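PDB 3IT8: 2L protein from Yaba-like disease virus, which adopts an MHC class I-like fold and probably binds and neutralises tumour necrosis factor of the infected host. Local coordinates for residues T31-H37 with Y64-Y70; R119-G123 with L155-Y160; F222-Y228 with V280-F284. All blocks are in the same frame, centred on the assembly; numbering follows the deposited sequence.

Contact 1 (T31-H37 with Y64-Y70); sequences TKISYNH and YNFNFWY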
loop_
_atom_site.group_PDB
_atom_site.type_symbol
_atom_site.label_atom_id
_atom_site.label_comp_id
_atom_site.label_asym_id
_atom_site.label_seq_id
_atom_site.Cartn_x
_atom_site.Cartn_y
_atom_site.Cartn_z
ATOM N N THR D 31 4.260 42.607 10.061
ATOM C CA THR D 31 5.489 42.983 10.737
ATOM C C THR D 31 6.327 43.939 9.930
ATOM O O THR D 31 6.435 43.797 8.714
ATOM C CB THR D 31 6.359 41.763 10.995
ATOM O OG1 THR D 31 5.721 40.923 11.949
ATOM C CG2 THR D 31 7.703 42.160 11.524
ATOM N N LYS D 32 6.911 44.921 10.610
ATOM C CA LYS D 32 7.814 45.850 9.959
ATOM C C LYS D 32 9.069 45.866 10.793
ATOM O O LYS D 32 9.005 45.933 12.025
ATOM C CB LYS D 32 7.264 47.266 9.891
ATOM C CG LYS D 32 8.267 48.218 9.262
ATOM C CD LYS D 32 7.784 49.650 9.242
ATOM C CE LYS D 32 8.838 50.559 8.655
ATOM N NZ LYS D 32 8.431 51.987 8.729
ATOM N N ILE D 33 10.209 45.778 10.123
ATOM C CA ILE D 33 11.494 45.800 10.796
ATOM C C ILE D 33 12.423 46.728 10.033
ATOM O O ILE D 33 12.415 46.753 8.801
ATOM C CB ILE D 33 12.112 44.391 10.856
ATOM C CG1 ILE D 33 11.292 43.509 11.805
ATOM C CG2 ILE D 33 13.586 44.482 11.304
ATOM C CD1 ILE D 33 11.712 42.043 11.778
ATOM N N SER D 34 13.205 47.516 10.760
ATOM C CA SER D 34 14.145 48.422 10.115
ATOM C C SER D 34 15.484 48.388 10.836
ATOM O O SER D 34 15.554 48.104 12.034
ATOM C CB SER D 34 13.579 49.834 10.073
ATOM O OG SER D 34 13.060 50.183 11.330
ATOM N N TYR D 35 16.545 48.649 10.083
ATOM C CA TYR D 35 17.890 48.620 10.613
ATOM C C TYR D 35 18.183 49.859 11.436
ATOM O O TYR D 35 18.101 50.967 10.924
ATOM C CB TYR D 35 18.885 48.521 9.469
ATOM C CG TYR D 35 20.293 48.345 9.937
ATOM C CD1 TYR D 35 20.706 47.149 10.510
ATOM C CD2 TYR D 35 21.223 49.379 9.813
ATOM C CE1 TYR D 35 22.019 46.982 10.947
ATOM C CE2 TYR D 35 22.543 49.221 10.246
ATOM C CZ TYR D 35 22.932 48.021 10.810
ATOM O OH TYR D 35 24.232 47.855 11.232
ATOM N N ASN D 36 18.513 49.661 12.713
ATOM C CA ASN D 36 18.842 50.744 13.635
ATOM C C ASN D 36 20.337 51.083 13.503
ATOM O O ASN D 36 21.197 50.274 13.872
ATOM C CB ASN D 36 18.549 50.286 15.050
ATOM C CG ASN D 36 18.829 51.347 16.052
ATOM O OD1 ASN D 36 19.918 51.900 16.091
ATOM N ND2 ASN D 36 17.848 51.644 16.884
ATOM N N HIS D 37 20.654 52.270 12.989
ATOM C CA HIS D 37 22.049 52.668 12.800
ATOM C C HIS D 37 22.858 52.906 14.059
ATOM O O HIS D 37 24.083 52.743 14.070
ATOM C CB HIS D 37 22.108 53.888 11.912
ATOM C CG HIS D 37 21.793 53.584 10.489
ATOM N ND1 HIS D 37 22.708 52.999 9.638
ATOM C CD2 HIS D 37 20.646 53.712 9.785
ATOM C CE1 HIS D 37 22.135 52.776 8.469
ATOM N NE2 HIS D 37 20.883 53.199 8.532
ATOM N N TYR D 64 12.873 37.205 11.561
ATOM C CA TYR D 64 12.966 36.867 10.143
ATOM C C TYR D 64 14.384 36.878 9.589
ATOM O O TYR D 64 14.588 37.225 8.420
ATOM C CB TYR D 64 12.106 37.830 9.313
ATOM C CG TYR D 64 10.672 37.943 9.786
ATOM C CD1 TYR D 64 10.362 38.547 11.002
ATOM C CD2 TYR D 64 9.622 37.427 9.019
ATOM C CE1 TYR D 64 9.057 38.636 11.450
ATOM C CE2 TYR D 64 8.310 37.509 9.451
ATOM C CZ TYR D 64 8.031 38.117 10.671
ATOM O OH TYR D 64 6.723 38.211 11.103
ATOM N N ASN D 65 15.354 36.480 10.412
ATOM C CA ASN D 65 16.752 36.469 9.997
ATOM C C ASN D 65 17.116 37.826 9.402
ATOM O O ASN D 65 17.893 37.890 8.447
ATOM C CB ASN D 65 16.984 35.389 8.947
ATOM C CG ASN D 65 16.693 34.002 9.464
ATOM O OD1 ASN D 65 15.934 33.260 8.858
ATOM N ND2 ASN D 65 17.304 33.638 10.582
ATOM N N PHE D 66 16.555 38.905 9.956
ATOM C CA PHE D 66 16.816 40.248 9.441
ATOM C C PHE D 66 18.282 40.673 9.425
ATOM O O PHE D 66 18.786 41.126 8.399
ATOM C CB PHE D 66 16.029 41.299 10.211
ATOM C CG PHE D 66 16.176 42.666 9.647
ATOM C CD1 PHE D 66 15.411 43.071 8.569
ATOM C CD2 PHE D 66 17.125 43.535 10.149
ATOM C CE1 PHE D 66 15.591 44.330 7.993
ATOM C CE2 PHE D 66 17.314 44.799 9.579
ATOM C CZ PHE D 66 16.545 45.195 8.501
ATOM N N ASN D 67 18.965 40.545 10.557
ATOM C CA ASN D 67 20.361 40.940 10.609
ATOM C C ASN D 67 21.130 40.198 9.536
ATOM O O ASN D 67 21.949 40.797 8.845
ATOM C CB ASN D 67 20.960 40.649 11.984
ATOM C CG ASN D 67 20.202 41.330 13.102
ATOM O OD1 ASN D 67 19.678 42.421 12.928
ATOM N ND2 ASN D 67 20.150 40.696 14.262
ATOM N N PHE D 68 20.858 38.901 9.379
ATOM C CA PHE D 68 21.554 38.110 8.365
ATOM C C PHE D 68 21.358 38.699 6.975
ATOM O O PHE D 68 22.324 38.991 6.271
ATOM C CB PHE D 68 21.063 36.672 8.361
ATOM C CG PHE D 68 21.497 35.897 7.153
ATOM C CD1 PHE D 68 22.741 35.283 7.116
ATOM C CD2 PHE D 68 20.665 35.808 6.025
ATOM C CE1 PHE D 68 23.166 34.589 5.989
ATOM C CE2 PHE D 68 21.080 35.118 4.886
ATOM C CZ PHE D 68 22.340 34.504 4.869
ATOM N N TRP D 69 20.102 38.877 6.583
ATOM C CA TRP D 69 19.796 39.415 5.269
ATOM C C TRP D 69 20.270 40.849 5.064
ATOM O O TRP D 69 20.873 41.181 4.041
ATOM C CB TRP D 69 18.294 39.312 5.000
ATOM C CG TRP D 69 17.844 37.903 4.746
ATOM C CD1 TRP D 69 16.980 37.159 5.505
ATOM C CD2 TRP D 69 18.275 37.048 3.675
ATOM N NE1 TRP D 69 16.850 35.897 4.978
ATOM C CE2 TRP D 69 17.631 35.799 3.853
ATOM C CE3 TRP D 69 19.145 37.216 2.580
ATOM C CZ2 TRP D 69 17.830 34.716 2.972
ATOM C CZ3 TRP D 69 19.342 36.141 1.707
ATOM C CH2 TRP D 69 18.684 34.908 1.912
ATOM N N TYR D 70 20.000 41.714 6.028
ATOM C CA TYR D 70 20.431 43.095 5.890
ATOM C C TYR D 70 21.912 43.142 5.536
ATOM O O TYR D 70 22.326 43.764 4.560
ATOM C CB TYR D 70 20.215 43.863 7.188
ATOM C CG TYR D 70 20.859 45.218 7.137
ATOM C CD1 TYR D 70 20.257 46.267 6.445
ATOM C CD2 TYR D 70 22.113 45.432 7.707
ATOM C CE1 TYR D 70 20.885 47.496 6.316
ATOM C CE2 TYR D 70 22.759 46.646 7.585
ATOM C CZ TYR D 70 22.137 47.681 6.883
ATOM O OH TYR D 70 22.758 48.899 6.723
#
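Tyr-35 of the strand and Tyr-70 of the helix stack face to face, ring centroids 3.8 Å apart and planes only 11° from parallel. The two side chains cross at about a right angle, which puts CE2 of Tyr-70 over the middle of the Tyr-35 ring and, on the same face, the Tyr-70 hydroxyl over the CD2–CE2 bond. In both tyrosines CG stands anti to the backbone N (chi1 -174° in Tyr-35), a setting that sends one ring out from the strand and the other out from the helix until they overlap. The stack also has a polar end: Tyr-70 OH is hydrogen-bonded to Tyr-17 O, and His-37, whose NE2 is held by Asp-18, comes obliquely toward this hydroxyl, its CE1 4.3 Å from Tyr-70 OH. Helix 61-82 here lies on the eight-stranded antiparallel sheet, as the first long helix does in the MHC class I platform; its local axis runs 9.4 Å from that of strand 31-36, at 38° to it. One turn back along the helix, Phe-66 turns a face to the strand. Ile-33 CG2 sits over the centre of that ring, 3.6 Å from its centroid, in a CH-pi contact. Phe-66 CE2 comes to Tyr-35 CB at 4.0 Å, near the plane of the Tyr-35 ring, which puts the phenyl between Ile-33 and the stack. The other branch of Ile-33 turns along the strand: CD1 meets CD1 of Tyr-64 at 3.8 Å. Beyond it the phenol of Tyr-64 comes from the opposite direction to Thr-31, and Thr-31 CG2 lies 3.8 Å from Tyr-64 CE1. The Tyr-64 hydroxyl is hydrogen-bonded to Asp-23 of the adjoining strand 18-25.

Contact 2 (R119-G123 with L155-Y160); sequences RYHTG and LGGFEY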
loop_
_atom_site.group_PDB
_atom_site.type_symbol
_atom_site.label_atom_id
_atom_site.label_comp_id
_atom_site.label_asym_id
_atom_site.label_seq_id
_atom_site.Cartn_x
_atom_site.Cartn_y
_atom_site.Cartn_z
ATOM N N ARG D 119 16.062 35.026 -10.065
ATOM C CA ARG D 119 15.030 34.199 -9.438
ATOM C C ARG D 119 15.660 32.921 -8.887
ATOM O O ARG D 119 16.474 32.290 -9.550
ATOM C CB ARG D 119 13.975 33.880 -10.500
ATOM C CG ARG D 119 12.985 32.810 -10.157
ATOM C CD ARG D 119 12.067 32.536 -11.348
ATOM N NE ARG D 119 11.152 33.635 -11.623
ATOM C CZ ARG D 119 11.256 34.458 -12.661
ATOM N NH1 ARG D 119 12.243 34.302 -13.530
ATOM N NH2 ARG D 119 10.373 35.436 -12.823
ATOM N N TYR D 120 15.292 32.541 -7.672
ATOM C CA TYR D 120 15.865 31.351 -7.051
ATOM C C TYR D 120 15.037 30.120 -7.345
ATOM O O TYR D 120 13.849 30.086 -7.040
ATOM C CB TYR D 120 15.952 31.524 -5.539
ATOM C CG TYR D 120 16.590 30.354 -4.830
ATOM C CD1 TYR D 120 17.979 30.212 -4.788
ATOM C CD2 TYR D 120 15.810 29.351 -4.247
ATOM C CE1 TYR D 120 18.574 29.090 -4.187
ATOM C CE2 TYR D 120 16.399 28.235 -3.647
ATOM C CZ TYR D 120 17.775 28.117 -3.627
ATOM O OH TYR D 120 18.365 27.025 -3.057
ATOM N N HIS D 121 15.662 29.104 -7.933
ATOM C CA HIS D 121 14.949 27.873 -8.258
ATOM C C HIS D 121 15.223 26.759 -7.271
ATOM O O HIS D 121 16.358 26.334 -7.068
ATOM C CB HIS D 121 15.275 27.414 -9.682
ATOM C CG HIS D 121 14.601 28.235 -10.738
ATOM N ND1 HIS D 121 13.230 28.366 -10.812
ATOM C CD2 HIS D 121 15.105 28.989 -11.744
ATOM C CE1 HIS D 121 12.919 29.165 -11.816
ATOM N NE2 HIS D 121 14.039 29.558 -12.398
ATOM N N THR D 122 14.146 26.308 -6.645
ATOM C CA THR D 122 14.182 25.244 -5.658
ATOM C C THR D 122 14.807 23.968 -6.206
ATOM O O THR D 122 15.503 23.251 -5.489
ATOM C CB THR D 122 12.756 24.959 -5.166
ATOM O OG1 THR D 122 12.538 25.665 -3.943
ATOM C CG2 THR D 122 12.523 23.477 -4.972
ATOM N N GLY D 123 14.552 23.685 -7.477
ATOM C CA GLY D 123 15.101 22.490 -8.091
ATOM C C GLY D 123 16.610 22.525 -8.258
ATOM O O GLY D 123 17.328 21.725 -7.661
ATOM N N LEU D 155 16.452 31.055 2.338
ATOM C CA LEU D 155 15.623 31.383 1.190
ATOM C C LEU D 155 15.084 30.132 0.520
ATOM O O LEU D 155 13.876 29.994 0.291
ATOM C CB LEU D 155 16.414 32.218 0.181
ATOM C CG LEU D 155 15.705 32.473 -1.149
ATOM C CD1 LEU D 155 14.409 33.237 -0.931
ATOM C CD2 LEU D 155 16.635 33.250 -2.069
ATOM N N GLY D 156 15.977 29.210 0.204
ATOM C CA GLY D 156 15.539 27.988 -0.434
ATOM C C GLY D 156 14.540 27.220 0.414
ATOM O O GLY D 156 13.511 26.766 -0.087
ATOM N N GLY D 157 14.835 27.072 1.703
ATOM C CA GLY D 157 13.939 26.342 2.572
ATOM C C GLY D 157 12.540 26.922 2.644
ATOM O O GLY D 157 11.540 26.198 2.517
ATOM N N PHE D 158 12.473 28.235 2.849
ATOM C CA PHE D 158 11.211 28.939 2.965
ATOM C C PHE D 158 10.403 28.737 1.696
ATOM O O PHE D 158 9.193 28.455 1.743
ATOM C CB PHE D 158 11.476 30.423 3.168
ATOM C CG PHE D 158 10.259 31.208 3.559
ATOM C CD1 PHE D 158 9.580 30.924 4.739
ATOM C CD2 PHE D 158 9.806 32.251 2.760
ATOM C CE1 PHE D 158 8.465 31.672 5.117
ATOM C CE2 PHE D 158 8.695 33.002 3.128
ATOM C CZ PHE D 158 8.020 32.715 4.310
ATOM N N GLU D 159 11.086 28.867 0.561
ATOM C CA GLU D 159 10.440 28.732 -0.731
ATOM C C GLU D 159 10.054 27.289 -1.018
ATOM O O GLU D 159 9.043 27.019 -1.652
ATOM C CB GLU D 159 11.352 29.251 -1.837
ATOM C CG GLU D 159 10.603 29.641 -3.093
ATOM C CD GLU D 159 11.522 30.006 -4.233
ATOM O OE1 GLU D 159 12.552 30.668 -3.994
ATOM O OE2 GLU D 159 11.205 29.641 -5.376
ATOM N N TYR D 160 10.853 26.354 -0.538
ATOM C CA TYR D 160 10.564 24.958 -0.786
ATOM C C TYR D 160 9.348 24.443 -0.031
ATOM O O TYR D 160 8.609 23.606 -0.539
ATOM C CB TYR D 160 11.757 24.096 -0.416
ATOM C CG TYR D 160 11.529 22.639 -0.734
ATOM C CD1 TYR D 160 11.568 22.181 -2.054
ATOM C CD2 TYR D 160 11.244 21.714 0.277
ATOM C CE1 TYR D 160 11.330 20.842 -2.367
ATOM C CE2 TYR D 160 11.000 20.370 -0.026
ATOM C CZ TYR D 160 11.042 19.944 -1.355
ATOM O OH TYR D 160 10.755 18.630 -1.671
#
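Tyr-120 lays its ring against the backbone of helix 148-174 at Gly-156, with CE2 of the tyrosine 3.3 Å from CA of the glycine. A residue without a side chain lets the phenol lie directly on the helix here. CG of Tyr-120 is anti to its own N (chi1 -178°), directing the ring from strand 115-121 toward the helix. Leu-155 slides past it in the opposite direction, its CD2 touching Tyr-120 CB at 3.9 Å. Phe-127 of the neighbouring edge strand meets the same phenol edge-to-face, and Trp-148 and Lys-152, earlier in the helix, pack on it too. This buried wedge joins the next-to-last strand of the MHC-like platform sheet to its second long helix; the local axes of strand 119-121 and helix 155-160 are 9.3 Å apart and steeply crossed, at 72°. Packing thins after the strand. Thr-122, already in the turn, brings its CG2 to the edge of the Tyr-160 ring, in plane with it and nearest CD1, while its OG1 lies by Tyr-160 CA at 3.8 Å. Both residues are partly exposed, and the hydroxyl of Tyr-160 makes a weak hydrogen bond to a basic side chain of another protein chain. Glu-159 spans the two zones, its chain extended beyond CG across the flank of Tyr-120. The carboxylate plane stands 74° from the ring plane, and OE1 lies at the ring edge, 3.5 Å from Tyr-120 CD2. Both carboxylate oxygens also face the carbonyl O of Tyr-120, OE2 at 3.2 Å, a meeting of acceptors rather than a bond. Because the acid adds no evident bond there, the hold of the contact probably comes from the packing of Tyr-120 on Leu-155 and Gly-156.

Contact 3 (F222-Y228 with V280-F284); sequences FKGEYKY and VCVVF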
loop_
_atom_site.group_PDB
_atom_site.type_symbol
_atom_site.label_atom_id
_atom_site.label_comp_id
_atom_site.label_asym_id
_atom_site.label_seq_id
_atom_site.Cartn_x
_atom_site.Cartn_y
_atom_site.Cartn_z
ATOM N N PHE D 222 -12.568 22.917 -23.782
ATOM C CA PHE D 222 -13.557 22.609 -22.765
ATOM C C PHE D 222 -14.591 21.613 -23.270
ATOM O O PHE D 222 -15.602 21.364 -22.609
ATOM C CB PHE D 222 -14.231 23.886 -22.268
ATOM C CG PHE D 222 -13.344 24.719 -21.404
ATOM C CD1 PHE D 222 -12.412 25.586 -21.965
ATOM C CD2 PHE D 222 -13.381 24.582 -20.021
ATOM C CE1 PHE D 222 -11.528 26.298 -21.165
ATOM C CE2 PHE D 222 -12.503 25.284 -19.216
ATOM C CZ PHE D 222 -11.573 26.145 -19.792
ATOM N N LYS D 223 -14.315 21.031 -24.438
ATOM C CA LYS D 223 -15.200 20.057 -25.063
ATOM C C LYS D 223 -16.678 20.199 -24.683
ATOM O O LYS D 223 -17.292 19.245 -24.212
ATOM C CB LYS D 223 -14.730 18.635 -24.738
ATOM C CG LYS D 223 -13.579 18.122 -25.593
ATOM C CD LYS D 223 -12.266 18.826 -25.296
ATOM C CE LYS D 223 -11.113 18.219 -26.110
ATOM N NZ LYS D 223 -9.806 18.913 -25.887
ATOM N N GLY D 224 -17.248 21.385 -24.877
ATOM C CA GLY D 224 -18.655 21.578 -24.564
ATOM C C GLY D 224 -19.044 21.923 -23.137
ATOM O O GLY D 224 -20.033 22.623 -22.933
ATOM N N GLU D 225 -18.300 21.431 -22.147
ATOM C CA GLU D 225 -18.611 21.728 -20.752
ATOM C C GLU D 225 -17.664 22.803 -20.245
ATOM O O GLU D 225 -16.445 22.593 -20.197
ATOM C CB GLU D 225 -18.466 20.473 -19.892
ATOM C CG GLU D 225 -19.018 20.630 -18.489
ATOM C CD GLU D 225 -18.904 19.356 -17.673
ATOM O OE1 GLU D 225 -19.466 19.324 -16.555
ATOM O OE2 GLU D 225 -18.251 18.393 -18.146
ATOM N N TYR D 226 -18.220 23.953 -19.870
ATOM C CA TYR D 226 -17.404 25.066 -19.373
ATOM C C TYR D 226 -17.113 25.084 -17.868
ATOM O O TYR D 226 -17.579 25.959 -17.135
ATOM C CB TYR D 226 -18.025 26.391 -19.798
ATOM C CG TYR D 226 -17.921 26.610 -21.283
ATOM C CD1 TYR D 226 -18.938 26.198 -22.143
ATOM C CD2 TYR D 226 -16.770 27.156 -21.839
ATOM C CE1 TYR D 226 -18.802 26.322 -23.530
ATOM C CE2 TYR D 226 -16.623 27.280 -23.215
ATOM C CZ TYR D 226 -17.637 26.860 -24.054
ATOM O OH TYR D 226 -17.472 26.948 -25.417
ATOM N N LYS D 227 -16.342 24.091 -17.432
ATOM C CA LYS D 227 -15.911 23.930 -16.050
ATOM C C LYS D 227 -14.424 23.622 -16.135
ATOM O O LYS D 227 -13.983 22.874 -17.008
ATOM C CB LYS D 227 -16.643 22.773 -15.362
ATOM C CG LYS D 227 -18.122 23.013 -15.132
ATOM C CD LYS D 227 -18.769 21.799 -14.471
ATOM C CE LYS D 227 -20.294 21.919 -14.401
ATOM N NZ LYS D 227 -20.918 20.651 -13.912
ATOM N N TYR D 228 -13.644 24.233 -15.257
ATOM C CA TYR D 228 -12.207 23.991 -15.232
ATOM C C TYR D 228 -11.981 22.784 -14.307
ATOM O O TYR D 228 -12.209 22.879 -13.104
ATOM C CB TYR D 228 -11.494 25.220 -14.677
ATOM C CG TYR D 228 -9.998 25.129 -14.714
ATOM C CD1 TYR D 228 -9.290 25.493 -15.857
ATOM C CD2 TYR D 228 -9.281 24.671 -13.603
ATOM C CE1 TYR D 228 -7.887 25.410 -15.897
ATOM C CE2 TYR D 228 -7.889 24.577 -13.628
ATOM C CZ TYR D 228 -7.195 24.952 -14.775
ATOM O OH TYR D 228 -5.818 24.896 -14.796
ATOM N N VAL D 280 -11.532 31.817 -23.661
ATOM C CA VAL D 280 -12.569 31.981 -22.671
ATOM C C VAL D 280 -11.769 32.403 -21.429
ATOM O O VAL D 280 -10.607 32.021 -21.267
ATOM C CB VAL D 280 -13.299 30.659 -22.436
ATOM C CG1 VAL D 280 -12.339 29.607 -21.931
ATOM C CG2 VAL D 280 -14.398 30.870 -21.459
ATOM N N CYS D 281 -12.359 33.208 -20.562
ATOM C CA CYS D 281 -11.629 33.664 -19.393
ATOM C C CYS D 281 -11.859 32.778 -18.170
ATOM O O CYS D 281 -13.000 32.572 -17.751
ATOM C CB CYS D 281 -12.025 35.111 -19.067
ATOM S SG CYS D 281 -11.054 35.866 -17.723
ATOM N N VAL D 282 -10.773 32.243 -17.609
ATOM C CA VAL D 282 -10.865 31.423 -16.400
ATOM C C VAL D 282 -10.302 32.249 -15.248
ATOM O O VAL D 282 -9.135 32.627 -15.262
ATOM C CB VAL D 282 -10.055 30.123 -16.503
ATOM C CG1 VAL D 282 -10.382 29.239 -15.317
ATOM C CG2 VAL D 282 -10.378 29.397 -17.805
ATOM N N VAL D 283 -11.144 32.524 -14.256
ATOM C CA VAL D 283 -10.769 33.329 -13.097
ATOM C C VAL D 283 -10.499 32.522 -11.840
ATOM O O VAL D 283 -11.373 31.793 -11.372
ATOM C CB VAL D 283 -11.876 34.341 -12.788
ATOM C CG1 VAL D 283 -11.632 35.007 -11.455
ATOM C CG2 VAL D 283 -11.942 35.366 -13.903
ATOM N N PHE D 284 -9.288 32.659 -11.295
ATOM C CA PHE D 284 -8.914 31.949 -10.076
ATOM C C PHE D 284 -8.923 32.898 -8.893
ATOM O O PHE D 284 -8.176 33.869 -8.857
ATOM C CB PHE D 284 -7.535 31.329 -10.219
ATOM C CG PHE D 284 -7.460 30.281 -11.273
ATOM C CD1 PHE D 284 -7.174 30.619 -12.588
ATOM C CD2 PHE D 284 -7.669 28.938 -10.953
ATOM C CE1 PHE D 284 -7.093 29.634 -13.573
ATOM C CE2 PHE D 284 -7.592 27.937 -11.935
ATOM C CZ PHE D 284 -7.303 28.288 -13.246
#
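The carbonyl O of Phe-222, whose ring packs on Val-280, takes a weak hydrogen bond from Glu-225 N (2.7 Å), closing the tight bend of the loop. Farther out, Glu-225 pairs with Lys-227 in a salt bridge whose hydrogen bond is weak and, through OE2, with a basic side chain of another protein chain. What faces strand 279-284 is apolar. CE1 of Phe-222 meets CG1 of Val-280 at 3.5 Å, the two side chains coming from opposite directions. Val-282 divides its methyls: CG2 lies 4.0 Å from CZ of Phe-222, while CG1, anti to the backbone N (chi1 -171°), reaches CD1 of Tyr-228 at 3.9 Å. Phe-284 then drives its edge into one face of Tyr-228, a T-shaped pair with centroids 5.1 Å apart and planes at 88°. Tyr-234 stacks with Tyr-228 and also meets the Phe-222 ring. The strand alternates as in an immunoglobulin sandwich: Val-280 and Val-282 point to the loop, whereas Cys-281 turns the other way to form the intersheet disulfide with Cys-202. The loop therefore covers the outer face of the three-stranded sheet. Its hold there rests on valine methyls and aromatic rings, with charge kept to the rim, where a partner chain can use it.

Contacts 1 and 2 belong to the MHC-like platform and contact 3 to the Ig-like domain, about 45 Å and 32 Å away between centres. The first two lay the two long helices on strands of one sheet, and they touch where Trp-69 CH2 packs on Leu-155 CB at 3.9 Å. Contact 1 is the more buried, an aromatic row with polar ends tied to neighbouring residues of the chain; contact 2 is only partly buried and mixes a tyrosine packed on a glycine with an acid. Contact 3 is also largely buried, yet it joins a loop to a strand. Contacts 2 and 3 meet another protein chain at their rims, whereas contact 1 does not.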